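Local coordinates for protein putative nucleotidyltransferase (Sulfolobus solfataricus P2, PDB 2RFF) that is probably a nucleotidyltransferase, moving a nucleoside monophosphate group from a nucleotide to an acceptor that is not known, at residues E21-V26 and F77-V82; L33-F39 and K98-R104; T50-I55 and N81-I85; L56-I62 and Y84-E89. All coordinates share one frame; numbering follows the deposited sequence. Where two conformers were deposited one is given.

Contact 1: E21-V26 and F77-V82; sequences EIVEEV and FIRGNV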
# COMPACT_ATOMS: atom_id res chain seq x y z
N GLU A 21 8.33 2.58 4.60
CA GLU A 21 8.82 3.95 4.70
C GLU A 21 7.76 4.96 4.24
O GLU A 21 7.52 5.97 4.91
CB GLU A 21 10.06 4.17 3.84
CG GLU A 21 11.31 3.46 4.24
CD GLU A 21 12.49 3.78 3.28
OE1 GLU A 21 12.57 4.91 2.70
OE2 GLU A 21 13.34 2.90 3.10
N ILE A 22 7.13 4.68 3.10
CA ILE A 22 6.10 5.57 2.57
C ILE A 22 4.93 5.66 3.56
O ILE A 22 4.46 6.76 3.83
CB ILE A 22 5.60 5.09 1.16
CG1 ILE A 22 6.75 5.26 0.13
CG2 ILE A 22 4.34 5.87 0.70
CD1 ILE A 22 6.49 4.60 -1.23
N VAL A 23 4.49 4.50 4.07
CA VAL A 23 3.33 4.46 5.02
C VAL A 23 3.66 5.20 6.32
O VAL A 23 2.82 5.91 6.86
CB VAL A 23 2.85 3.02 5.28
CG1 VAL A 23 1.83 3.01 6.42
CG2 VAL A 23 2.30 2.43 3.94
N GLU A 24 4.89 5.05 6.82
CA GLU A 24 5.31 5.78 8.03
C GLU A 24 5.13 7.28 7.87
O GLU A 24 4.63 7.94 8.77
CB GLU A 24 6.79 5.49 8.36
CG GLU A 24 6.95 4.13 8.95
CD GLU A 24 8.38 3.71 9.25
OE1 GLU A 24 9.33 4.16 8.54
OE2 GLU A 24 8.52 2.90 10.21
N GLU A 25 5.50 7.78 6.71
CA GLU A 25 5.40 9.20 6.43
C GLU A 25 3.96 9.65 6.31
O GLU A 25 3.56 10.63 6.91
CB GLU A 25 6.18 9.57 5.17
CG GLU A 25 7.66 9.33 5.32
CD GLU A 25 8.42 9.54 4.06
OE1 GLU A 25 7.90 10.08 3.08
OE2 GLU A 25 9.60 9.16 4.04
N VAL A 26 3.18 8.93 5.50
CA VAL A 26 1.73 9.21 5.32
C VAL A 26 0.95 9.10 6.65
O VAL A 26 0.22 10.01 7.00
CB VAL A 26 1.10 8.38 4.19
CG1 VAL A 26 -0.41 8.70 4.04
CG2 VAL A 26 1.84 8.62 2.89
N PHE A 77 4.66 11.79 -1.34
CA PHE A 77 5.29 10.72 -0.60
C PHE A 77 5.68 9.54 -1.46
O PHE A 77 6.42 8.68 -1.00
CB PHE A 77 4.34 10.20 0.49
CG PHE A 77 3.91 11.25 1.48
CD1 PHE A 77 4.64 11.51 2.63
CD2 PHE A 77 2.71 11.93 1.30
CE1 PHE A 77 4.21 12.48 3.56
CE2 PHE A 77 2.28 12.90 2.20
CZ PHE A 77 3.04 13.17 3.35
N ILE A 78 5.17 9.48 -2.70
CA ILE A 78 5.37 8.33 -3.56
C ILE A 78 6.71 8.45 -4.27
O ILE A 78 7.04 9.52 -4.81
CB ILE A 78 4.23 8.17 -4.59
CG1 ILE A 78 2.86 8.07 -3.91
CG2 ILE A 78 4.42 6.94 -5.52
CD1 ILE A 78 2.70 6.92 -2.86
N ARG A 79 7.49 7.37 -4.22
CA ARG A 79 8.78 7.26 -4.93
C ARG A 79 9.07 5.79 -5.18
O ARG A 79 8.41 4.93 -4.60
CB ARG A 79 9.96 7.91 -4.21
CG ARG A 79 10.38 7.28 -2.92
CD ARG A 79 9.48 7.61 -1.79
NE ARG A 79 10.18 7.27 -0.56
CZ ARG A 79 9.79 7.62 0.66
NH1 ARG A 79 8.65 8.29 0.86
NH2 ARG A 79 10.54 7.25 1.70
N GLY A 80 10.01 5.52 -6.07
CA GLY A 80 10.36 4.16 -6.43
C GLY A 80 9.32 3.55 -7.36
O GLY A 80 8.45 4.24 -7.85
N ASN A 81 9.39 2.24 -7.52
CA ASN A 81 8.55 1.51 -8.45
C ASN A 81 7.25 1.15 -7.72
O ASN A 81 7.04 -0.01 -7.33
CB ASN A 81 9.34 0.26 -8.87
CG ASN A 81 8.73 -0.44 -10.00
OD1 ASN A 81 8.05 0.18 -10.81
ND2 ASN A 81 8.97 -1.76 -10.10
N VAL A 82 6.43 2.18 -7.52
CA VAL A 82 5.24 2.13 -6.68
C VAL A 82 4.05 2.74 -7.41
O VAL A 82 4.15 3.75 -8.06
CB VAL A 82 5.47 2.96 -5.35
CG1 VAL A 82 4.16 3.11 -4.53
CG2 VAL A 82 6.53 2.30 -4.47
O HOH W 1 12.94 6.03 -0.41

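Contact 2: L33-F39 and K98-R104; sequences LEEVYIF and KVLFWKR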
# COMPACT_ATOMS: atom_id res chain seq x y z
N LEU A 33 -5.67 8.57 8.28
CA LEU A 33 -5.21 7.34 7.60
C LEU A 33 -5.52 6.21 8.59
O LEU A 33 -5.08 6.25 9.73
CB LEU A 33 -3.72 7.34 7.29
CG LEU A 33 -3.31 6.08 6.50
CD1 LEU A 33 -3.77 6.14 5.06
CD2 LEU A 33 -1.83 5.94 6.55
N GLU A 34 -6.27 5.22 8.12
CA GLU A 34 -6.74 4.14 8.99
C GLU A 34 -6.14 2.78 8.69
O GLU A 34 -5.85 2.01 9.60
CB GLU A 34 -8.28 4.09 9.00
CG GLU A 34 -8.89 2.96 9.76
CD GLU A 34 -8.45 2.84 11.23
OE1 GLU A 34 -8.01 3.84 11.83
OE2 GLU A 34 -8.59 1.73 11.79
N GLU A 35 -6.01 2.46 7.41
CA GLU A 35 -5.49 1.18 6.96
C GLU A 35 -4.71 1.38 5.69
O GLU A 35 -5.01 2.30 4.92
CB GLU A 35 -6.61 0.16 6.67
CG GLU A 35 -7.36 -0.34 7.90
CD GLU A 35 -8.63 -1.10 7.66
OE1 GLU A 35 -9.07 -1.34 6.52
OE2 GLU A 35 -9.20 -1.51 8.67
N VAL A 36 -3.74 0.50 5.49
CA VAL A 36 -3.04 0.41 4.22
C VAL A 36 -3.00 -1.05 3.82
O VAL A 36 -2.73 -1.93 4.66
CB VAL A 36 -1.62 1.00 4.26
CG1 VAL A 36 -0.81 0.79 2.93
CG2 VAL A 36 -1.67 2.46 4.60
N TYR A 37 -3.25 -1.30 2.55
CA TYR A 37 -3.16 -2.64 1.99
C TYR A 37 -2.12 -2.64 0.86
O TYR A 37 -1.87 -1.62 0.19
CB TYR A 37 -4.52 -3.08 1.43
CG TYR A 37 -5.61 -3.24 2.45
CD1 TYR A 37 -6.31 -2.13 2.92
CD2 TYR A 37 -5.94 -4.50 2.96
CE1 TYR A 37 -7.39 -2.28 3.84
CE2 TYR A 37 -6.99 -4.65 3.89
CZ TYR A 37 -7.66 -3.51 4.35
OH TYR A 37 -8.68 -3.57 5.25
N ILE A 38 -1.53 -3.82 0.66
CA ILE A 38 -0.80 -4.13 -0.56
C ILE A 38 -1.81 -4.86 -1.47
O ILE A 38 -2.56 -5.75 -1.00
CB ILE A 38 0.44 -5.02 -0.32
CG1 ILE A 38 1.34 -4.39 0.73
CG2 ILE A 38 1.16 -5.28 -1.66
CD1 ILE A 38 1.71 -2.93 0.50
N PHE A 39 -1.93 -4.42 -2.71
CA PHE A 39 -2.74 -5.10 -3.71
C PHE A 39 -1.86 -5.44 -4.89
O PHE A 39 -0.64 -5.27 -4.85
CB PHE A 39 -4.01 -4.30 -4.07
CG PHE A 39 -3.79 -3.01 -4.85
CD1 PHE A 39 -3.49 -1.83 -4.20
CD2 PHE A 39 -4.01 -2.97 -6.22
CE1 PHE A 39 -3.31 -0.62 -4.93
CE2 PHE A 39 -3.88 -1.78 -6.94
CZ PHE A 39 -3.52 -0.61 -6.31
N LYS A 98 -6.30 -8.34 -1.73
CA LYS A 98 -5.36 -7.45 -1.02
C LYS A 98 -4.95 -8.00 0.33
O LYS A 98 -5.64 -8.83 0.91
CB LYS A 98 -5.96 -6.06 -0.91
CG LYS A 98 -7.30 -5.96 -0.19
CD LYS A 98 -7.81 -4.52 -0.23
CE LYS A 98 -9.02 -4.31 0.70
NZ LYS A 98 -10.14 -5.16 0.31
N VAL A 99 -3.80 -7.51 0.80
CA VAL A 99 -3.17 -7.91 2.05
C VAL A 99 -3.09 -6.72 2.99
O VAL A 99 -2.65 -5.67 2.58
CB VAL A 99 -1.74 -8.43 1.81
CG1 VAL A 99 -0.94 -8.53 3.12
CG2 VAL A 99 -1.79 -9.74 1.06
N LEU A 100 -3.57 -6.87 4.23
CA LEU A 100 -3.47 -5.81 5.23
C LEU A 100 -1.98 -5.62 5.60
O LEU A 100 -1.28 -6.52 6.05
CB LEU A 100 -4.36 -6.10 6.44
CG LEU A 100 -4.44 -4.98 7.49
CD1 LEU A 100 -5.22 -3.79 7.00
CD2 LEU A 100 -5.07 -5.53 8.79
N PHE A 101 -1.54 -4.39 5.43
CA PHE A 101 -0.15 -4.03 5.62
C PHE A 101 0.03 -3.26 6.91
O PHE A 101 1.03 -3.44 7.61
CB PHE A 101 0.30 -3.19 4.42
CG PHE A 101 1.79 -2.87 4.37
CD1 PHE A 101 2.70 -3.90 4.17
CD2 PHE A 101 2.23 -1.55 4.44
CE1 PHE A 101 4.05 -3.60 4.08
CE2 PHE A 101 3.60 -1.25 4.37
CZ PHE A 101 4.51 -2.28 4.21
N TRP A 102 -0.92 -2.36 7.19
CA TRP A 102 -0.86 -1.49 8.33
C TRP A 102 -2.28 -1.09 8.70
O TRP A 102 -3.19 -1.00 7.84
CB TRP A 102 -0.01 -0.25 7.97
CG TRP A 102 0.09 0.84 9.01
CD1 TRP A 102 1.07 1.00 9.94
CD2 TRP A 102 -0.85 1.89 9.24
NE1 TRP A 102 0.83 2.12 10.71
CE2 TRP A 102 -0.36 2.67 10.32
CE3 TRP A 102 -2.07 2.26 8.64
CZ2 TRP A 102 -1.04 3.81 10.80
CZ3 TRP A 102 -2.77 3.38 9.13
CH2 TRP A 102 -2.24 4.14 10.19
N LYS A 103 -2.47 -0.88 9.99
CA LYS A 103 -3.74 -0.38 10.52
C LYS A 103 -3.38 0.50 11.72
O LYS A 103 -2.51 0.15 12.50
CB LYS A 103 -4.70 -1.50 10.90
CG LYS A 103 -6.04 -1.00 11.40
CD LYS A 103 -6.99 -2.14 11.47
CE LYS A 103 -8.30 -1.77 12.11
NZ LYS A 103 -9.07 -0.84 11.29
N ARG A 104 -4.05 1.63 11.86
CA ARG A 104 -3.74 2.52 12.97
C ARG A 104 -3.66 1.78 14.33
O ARG A 104 -2.66 1.98 15.04
CB ARG A 104 -4.73 3.69 13.01
CG ARG A 104 -4.52 4.70 14.11
CD ARG A 104 -3.31 5.55 13.89
NE ARG A 104 -3.44 6.43 12.72
CZ ARG A 104 -2.44 7.17 12.19
NH1 ARG A 104 -1.23 7.13 12.69
NH2 ARG A 104 -2.69 7.92 11.13
O HOH W 2 -6.57 6.66 12.14

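Contact 3: T50-I55 and N81-I85; sequences TSDIDI and NVDYI. With EDO (1,2-ethanediol), chain C.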
# COMPACT_ATOMS: atom_id res chain seq x y z
N THR A 50 10.94 -7.65 -11.05
CA THR A 50 10.78 -6.29 -11.58
C THR A 50 9.40 -5.63 -11.34
O THR A 50 9.14 -4.49 -11.74
CB THR A 50 11.00 -6.31 -13.13
OG1 THR A 50 10.17 -7.33 -13.71
CG2 THR A 50 12.48 -6.63 -13.46
N SER A 51 8.48 -6.36 -10.73
CA SER A 51 7.13 -5.85 -10.51
C SER A 51 7.11 -4.67 -9.57
O SER A 51 7.96 -4.54 -8.66
CB SER A 51 6.21 -6.93 -9.94
OG SER A 51 6.07 -8.03 -10.82
N ASP A 52 6.17 -3.75 -9.83
CA ASP A 52 6.03 -2.64 -8.90
C ASP A 52 5.32 -3.17 -7.66
O ASP A 52 5.00 -4.38 -7.56
CB ASP A 52 5.32 -1.44 -9.53
CG ASP A 52 3.91 -1.73 -9.95
OD1 ASP A 52 3.39 -2.82 -9.64
OD2 ASP A 52 3.35 -0.84 -10.61
N ILE A 53 5.16 -2.30 -6.67
CA ILE A 53 4.34 -2.66 -5.49
C ILE A 53 3.16 -1.67 -5.53
O ILE A 53 3.32 -0.47 -5.78
CB ILE A 53 5.09 -2.69 -4.15
CG1 ILE A 53 4.17 -3.27 -3.07
CG2 ILE A 53 5.54 -1.30 -3.70
CD1 ILE A 53 4.93 -3.71 -1.82
N ASP A 54 1.96 -2.19 -5.31
CA ASP A 54 0.72 -1.41 -5.35
C ASP A 54 0.20 -1.22 -3.94
O ASP A 54 -0.03 -2.20 -3.23
CB ASP A 54 -0.30 -2.14 -6.21
CG ASP A 54 0.12 -2.24 -7.64
OD1 ASP A 54 0.65 -1.27 -8.21
OD2 ASP A 54 -0.08 -3.30 -8.25
N ILE A 55 -0.01 0.05 -3.57
CA ILE A 55 -0.37 0.43 -2.22
C ILE A 55 -1.73 1.09 -2.22
O ILE A 55 -1.95 2.06 -2.92
CB ILE A 55 0.67 1.40 -1.62
CG1 ILE A 55 2.09 0.79 -1.67
CG2 ILE A 55 0.27 1.73 -0.15
CD1 ILE A 55 3.12 1.76 -1.11
N ASN A 81 9.39 2.24 -7.52
CA ASN A 81 8.55 1.51 -8.45
C ASN A 81 7.25 1.15 -7.72
O ASN A 81 7.04 -0.01 -7.33
CB ASN A 81 9.34 0.26 -8.87
CG ASN A 81 8.73 -0.44 -10.00
OD1 ASN A 81 8.05 0.18 -10.81
ND2 ASN A 81 8.97 -1.76 -10.10
N VAL A 82 6.43 2.18 -7.52
CA VAL A 82 5.24 2.13 -6.68
C VAL A 82 4.05 2.74 -7.41
O VAL A 82 4.15 3.75 -8.06
CB VAL A 82 5.47 2.96 -5.35
CG1 VAL A 82 4.16 3.11 -4.53
CG2 VAL A 82 6.53 2.30 -4.47
N ASP A 83 2.89 2.11 -7.29
CA ASP A 83 1.63 2.72 -7.75
C ASP A 83 0.67 2.63 -6.59
O ASP A 83 0.94 1.92 -5.62
CB ASP A 83 1.10 2.09 -9.03
CG ASP A 83 0.11 3.00 -9.79
OD1 ASP A 83 -0.17 4.13 -9.35
OD2 ASP A 83 -0.35 2.62 -10.88
N TYR A 84 -0.38 3.43 -6.65
CA TYR A 84 -1.28 3.52 -5.51
C TYR A 84 -2.73 3.85 -5.86
O TYR A 84 -3.04 4.31 -6.95
CB TYR A 84 -0.69 4.59 -4.53
CG TYR A 84 -0.82 5.99 -5.06
CD1 TYR A 84 0.17 6.53 -5.88
CD2 TYR A 84 -1.96 6.76 -4.81
CE1 TYR A 84 0.03 7.81 -6.41
CE2 TYR A 84 -2.11 8.03 -5.34
CZ TYR A 84 -1.10 8.56 -6.13
OH TYR A 84 -1.26 9.82 -6.65
N ILE A 85 -3.57 3.64 -4.86
CA ILE A 85 -4.98 4.06 -4.89
C ILE A 85 -5.28 4.67 -3.51
O ILE A 85 -4.76 4.18 -2.50
CB ILE A 85 -5.99 2.90 -5.12
CG1 ILE A 85 -5.75 2.32 -6.52
CG2 ILE A 85 -7.48 3.35 -5.00
CD1 ILE A 85 -6.56 1.09 -6.81
C1 EDO C . -3.77 6.83 -9.19
O1 EDO C . -4.67 7.68 -9.93
C2 EDO C . -2.32 7.32 -9.17
O2 EDO C . -1.61 7.13 -10.41

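Contact 4: L56-I62 and Y84-E89; sequences LFVFKGI and YIVLDE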
# COMPACT_ATOMS: atom_id res chain seq x y z
N LEU A 56 -2.64 0.55 -1.41
CA LEU A 56 -3.98 1.11 -1.20
C LEU A 56 -3.98 1.84 0.14
O LEU A 56 -3.81 1.21 1.18
CB LEU A 56 -5.06 0.03 -1.23
CG LEU A 56 -6.44 0.49 -0.75
CD1 LEU A 56 -6.95 1.65 -1.60
CD2 LEU A 56 -7.40 -0.68 -0.67
N PHE A 57 -4.17 3.16 0.10
CA PHE A 57 -4.28 3.96 1.31
C PHE A 57 -5.78 4.12 1.61
O PHE A 57 -6.52 4.59 0.73
CB PHE A 57 -3.66 5.33 1.11
CG PHE A 57 -2.22 5.33 0.79
CD1 PHE A 57 -1.31 5.34 1.81
CD2 PHE A 57 -1.78 5.33 -0.51
CE1 PHE A 57 0.03 5.38 1.56
CE2 PHE A 57 -0.40 5.39 -0.78
CZ PHE A 57 0.49 5.39 0.25
N VAL A 58 -6.17 3.84 2.84
CA VAL A 58 -7.60 3.88 3.26
C VAL A 58 -7.72 4.91 4.38
O VAL A 58 -7.11 4.74 5.41
CB VAL A 58 -8.20 2.52 3.70
CG1 VAL A 58 -9.73 2.64 4.06
CG2 VAL A 58 -7.98 1.52 2.61
N PHE A 59 -8.46 5.99 4.11
CA PHE A 59 -8.64 7.10 5.04
C PHE A 59 -10.06 7.19 5.53
O PHE A 59 -10.97 6.86 4.80
CB PHE A 59 -8.37 8.46 4.36
CG PHE A 59 -6.93 8.68 3.92
CD1 PHE A 59 -6.47 8.21 2.71
CD2 PHE A 59 -6.06 9.48 4.68
CE1 PHE A 59 -5.13 8.48 2.27
CE2 PHE A 59 -4.73 9.72 4.27
CZ PHE A 59 -4.28 9.23 3.07
N LYS A 60 -10.23 7.68 6.75
CA LYS A 60 -11.57 7.97 7.27
C LYS A 60 -11.99 9.37 6.80
O LYS A 60 -11.16 10.24 6.67
CB LYS A 60 -11.60 7.91 8.80
CG LYS A 60 -11.21 6.55 9.30
CD LYS A 60 -11.63 6.22 10.71
CE LYS A 60 -10.66 6.66 11.76
NZ LYS A 60 -11.08 6.16 13.14
N GLY A 61 -13.28 9.53 6.51
CA GLY A 61 -13.87 10.83 6.23
C GLY A 61 -13.51 11.54 4.93
O GLY A 61 -13.52 12.78 4.90
N ILE A 62 -13.18 10.79 3.88
CA ILE A 62 -12.84 11.41 2.56
C ILE A 62 -13.83 11.03 1.46
O ILE A 62 -13.53 11.20 0.30
CB ILE A 62 -11.37 11.11 2.12
CG1 ILE A 62 -11.15 9.62 1.86
CG2 ILE A 62 -10.40 11.60 3.19
CD1 ILE A 62 -9.93 9.33 0.98
N TYR A 84 -0.38 3.43 -6.65
CA TYR A 84 -1.28 3.52 -5.51
C TYR A 84 -2.73 3.85 -5.86
O TYR A 84 -3.04 4.31 -6.95
CB TYR A 84 -0.69 4.59 -4.53
CG TYR A 84 -0.82 5.99 -5.06
CD1 TYR A 84 0.17 6.53 -5.88
CD2 TYR A 84 -1.96 6.76 -4.81
CE1 TYR A 84 0.03 7.81 -6.41
CE2 TYR A 84 -2.11 8.03 -5.34
CZ TYR A 84 -1.10 8.56 -6.13
OH TYR A 84 -1.26 9.82 -6.65
N ILE A 85 -3.57 3.64 -4.86
CA ILE A 85 -4.98 4.06 -4.89
C ILE A 85 -5.28 4.67 -3.51
O ILE A 85 -4.76 4.18 -2.50
CB ILE A 85 -5.99 2.90 -5.12
CG1 ILE A 85 -5.75 2.32 -6.52
CG2 ILE A 85 -7.48 3.35 -5.00
CD1 ILE A 85 -6.56 1.09 -6.81
N VAL A 86 -6.12 5.71 -3.47
CA VAL A 86 -6.59 6.31 -2.24
C VAL A 86 -8.12 6.11 -2.19
O VAL A 86 -8.83 6.55 -3.10
CB VAL A 86 -6.28 7.81 -2.16
CG1 VAL A 86 -6.94 8.47 -0.93
CG2 VAL A 86 -4.74 8.11 -2.15
N LEU A 87 -8.60 5.53 -1.11
CA LEU A 87 -10.03 5.22 -0.91
C LEU A 87 -10.47 5.62 0.48
O LEU A 87 -9.68 5.70 1.41
CB LEU A 87 -10.42 3.73 -1.13
CG LEU A 87 -10.17 3.19 -2.54
CD1 LEU A 87 -10.55 1.72 -2.60
CD2 LEU A 87 -10.92 4.01 -3.62
N ASP A 88 -11.76 5.88 0.59
CA ASP A 88 -12.41 6.06 1.88
C ASP A 88 -12.65 4.67 2.48
O ASP A 88 -12.75 3.66 1.75
CB ASP A 88 -13.77 6.74 1.66
CG ASP A 88 -14.46 7.08 2.92
OD1 ASP A 88 -14.06 7.99 3.65
OD2 ASP A 88 -15.49 6.45 3.24
N GLU A 89 -12.75 4.65 3.81
CA GLU A 89 -13.12 3.45 4.61
C GLU A 89 -14.31 2.64 4.02
O GLU A 89 -14.30 1.39 3.98
CB GLU A 89 -13.44 3.91 6.05
CG GLU A 89 -14.62 4.92 6.19
CD GLU A 89 -14.62 5.75 7.49
OE1 GLU A 89 -14.08 5.29 8.53
OE2 GLU A 89 -15.18 6.89 7.44

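Contact 1: E21-V26 and F77-V82
Arg79 meets Glu25 end-on in a two-pronged salt bridge, guanidinium and carboxylate approaching from opposite directions with their planes 26° apart. NH1 of Arg79 lies 2.9 Å from OE1 of Glu25, and NH2 of Arg79 is 3.2 Å from OE2 of Glu25; both nitrogens sit above the carboxylate plane. Glu21, one helical turn earlier, crosses Arg79 at about a right angle and extends the pair into a network, offering OE1 to the same NH2 at 3.3 Å, on its anti side. Glutamates four residues apart suit this place because they project from one side of helix 6-29. That helix here packs against the loop that brings the beta-alpha-beta crossover from helix 67-74 into strand 82-88. Arginine suits the loop because, bent at chi2 (-77°), it can also turn back: NH1 of Arg79 bonds the carbonyl O of Phe77 at 2.9 Å, fixing the rotation of the group, while CG1 of Ile22 lies over one guanidinium face. On the apolar side, CG2 of Val26 sits over a face of the Phe77 ring, 3.6 Å from its CG. Tip to tip, CD1 of Ile22 meets CG2 of Val82 at 4.0 Å.

Contact 2: L33-F39 and K98-R104
The carbonyl oxygen of Val36 takes two backbone N-H groups, from Phe101 N at 2.8 Å and from Trp102 N at 3.1 Å. This classic beta bulge shifts the pairing of the antiparallel strands by one residue. Beyond it Tyr37 is sandwiched: CE of Lys98 stands over the centre of one ring face, 3.7 Å from the centroid, and CD1 of Leu100 lies over the opposite face, nearer the rim. Lysine suits this place because its methylenes cover the ring and NZ, still over that face in a cation-pi contact, hydrogen-bonds the carbonyl O of Val95. Strands 33-39 and 98-103 are neighbours in the mixed sheet of the nucleotidyltransferase fold. On the face of Tyr37, its OH donates to Glu35 OE1 at 2.6 Å. Losing this ring and hydroxyl to an alanine would probably leave Lys98 and Leu100 without their packing surface and Glu35 without one partner. Beside Glu35, Lys103, extended as far as CE and then turned (chi4 68°), places NZ in salt bridges to Glu34 OE2 and Glu35 OE2, both 2.7 Å, each on its anti lone pair. On the other face CD1 of Ile38 sits over the Phe101 ring, and CD2 of Leu33 touches CZ3 of Trp102.

Contact 3: T50-I55 and N81-I85
Val82 overlaps two isoleucines of the neighbouring strand: its CG2 lies 3.8 Å from CG2 of Ile53, the two side chains pointing the same way, and its CG1 is 3.8 Å from CD1 of Ile55. Beta-branched residues suit such a face, being well matched to extended backbone. The strands run parallel, as the two ends of a beta-alpha-beta unit, bonded alternately: Ile53 N to Asn81 O, Asp83 N to Ile53 O and Ile55 N to Asp83 O. Ahead of the strands, ND2 of Asn81 bonds Thr50 O weakly at 3.2 Å. Tyr84 touches Ile55 O through CB and, with CG set between backbone N and carbonyl carbon (chi1 71°), carries its ring away from strand 53-59 toward Met71 and Val74 of helix 67-74; C2 of a 1,2-ethanediol, probably from the crystallisation liquor, lies over one face of the Tyr84 ring. With an alanine here the ring would go, which is likely to leave a gap against Met71 and Val74. On the other face Asp54 OD1 comes 3.5 Å from CB of Asp83, and Asp52, modelled in two conformers, reaches out close by. The Ser-Asp-Ile-Asp sequence and this gathering of three aspartates are consistent with the metal-binding carboxylates of nucleotidyltransferase relatives; no metal is modelled among them here, but acids this close would probably favour a cation between them.

Contact 4: L56-I62 and Y84-E89
Leu56 and Leu87 cross at about a right angle, CD1 of Leu56 resting 3.7 Å from CG of Leu87 and touching CG2 of Ile85 as well. On the other face CG1 of Val86 is met by two partners: the Phe59 ring, which it approaches obliquely, 3.7 Å from CE1, and CD1 of Ile62. Phe57 turns its ring edge to Tyr84, with CE2 of Phe57 3.8 Å from CB of Tyr84. Phenylalanine and valine suit the face turned to the helices, where they are buried; leucine and isoleucine on the other, partly exposed face shield one another. These side chains are positioned by parallel backbone pairing, in which Phe57 N bonds Ile85 O, Leu87 N bonds Phe57 O at 2.9 Å, and Phe59 N bonds Leu87 O, all three nearly straight. Where strand 56-59 gives way to a turn, Asp88 takes over: OD1 accepts Ile62 N at 2.9 Å, met on the anti side and 25° out of the carboxylate plane. With CG anti to the backbone N (chi1 -175°), the carboxylate extends to the turn, while OD2 accepts Gly90 N, so a short acidic side chain ties two loops together. Gly61 suits the turn between, its phi of 70° being easily reached without a CB. Farther out, Ile22 and Val26 of helix 6-29 pack on Phe57, Met73 and Val74 of helix 67-74 cover Phe59 and Val86, and on its other side strand 53-59 is joined to strand 33-39, whose Phe39 touches Leu56 and Ile85.

How the contacts relate
Contacts 3 and 4 are the two halves of one parallel strand pair, sharing Tyr84 and Ile85; contact 3 is largely surface and rich in aspartates, whereas contact 4 is more buried and mostly apolar. Contact 2, partly buried and nearest the centre of the chain, adds an antiparallel pair to the same sheet, strand 33-39 bordering strand 53-59. One of its faces combines salt bridges with a tyrosine packed between Lys98 and Leu100; the other is apolar, with Phe101 and Trp102. Contact 1, also partly buried, alone joins a helix to a loop. It meets contact 3 at Asn81 and Val82, keeps its charges outward, and lays Val23 and Val26 against the apolar face of contacts 2 and 4.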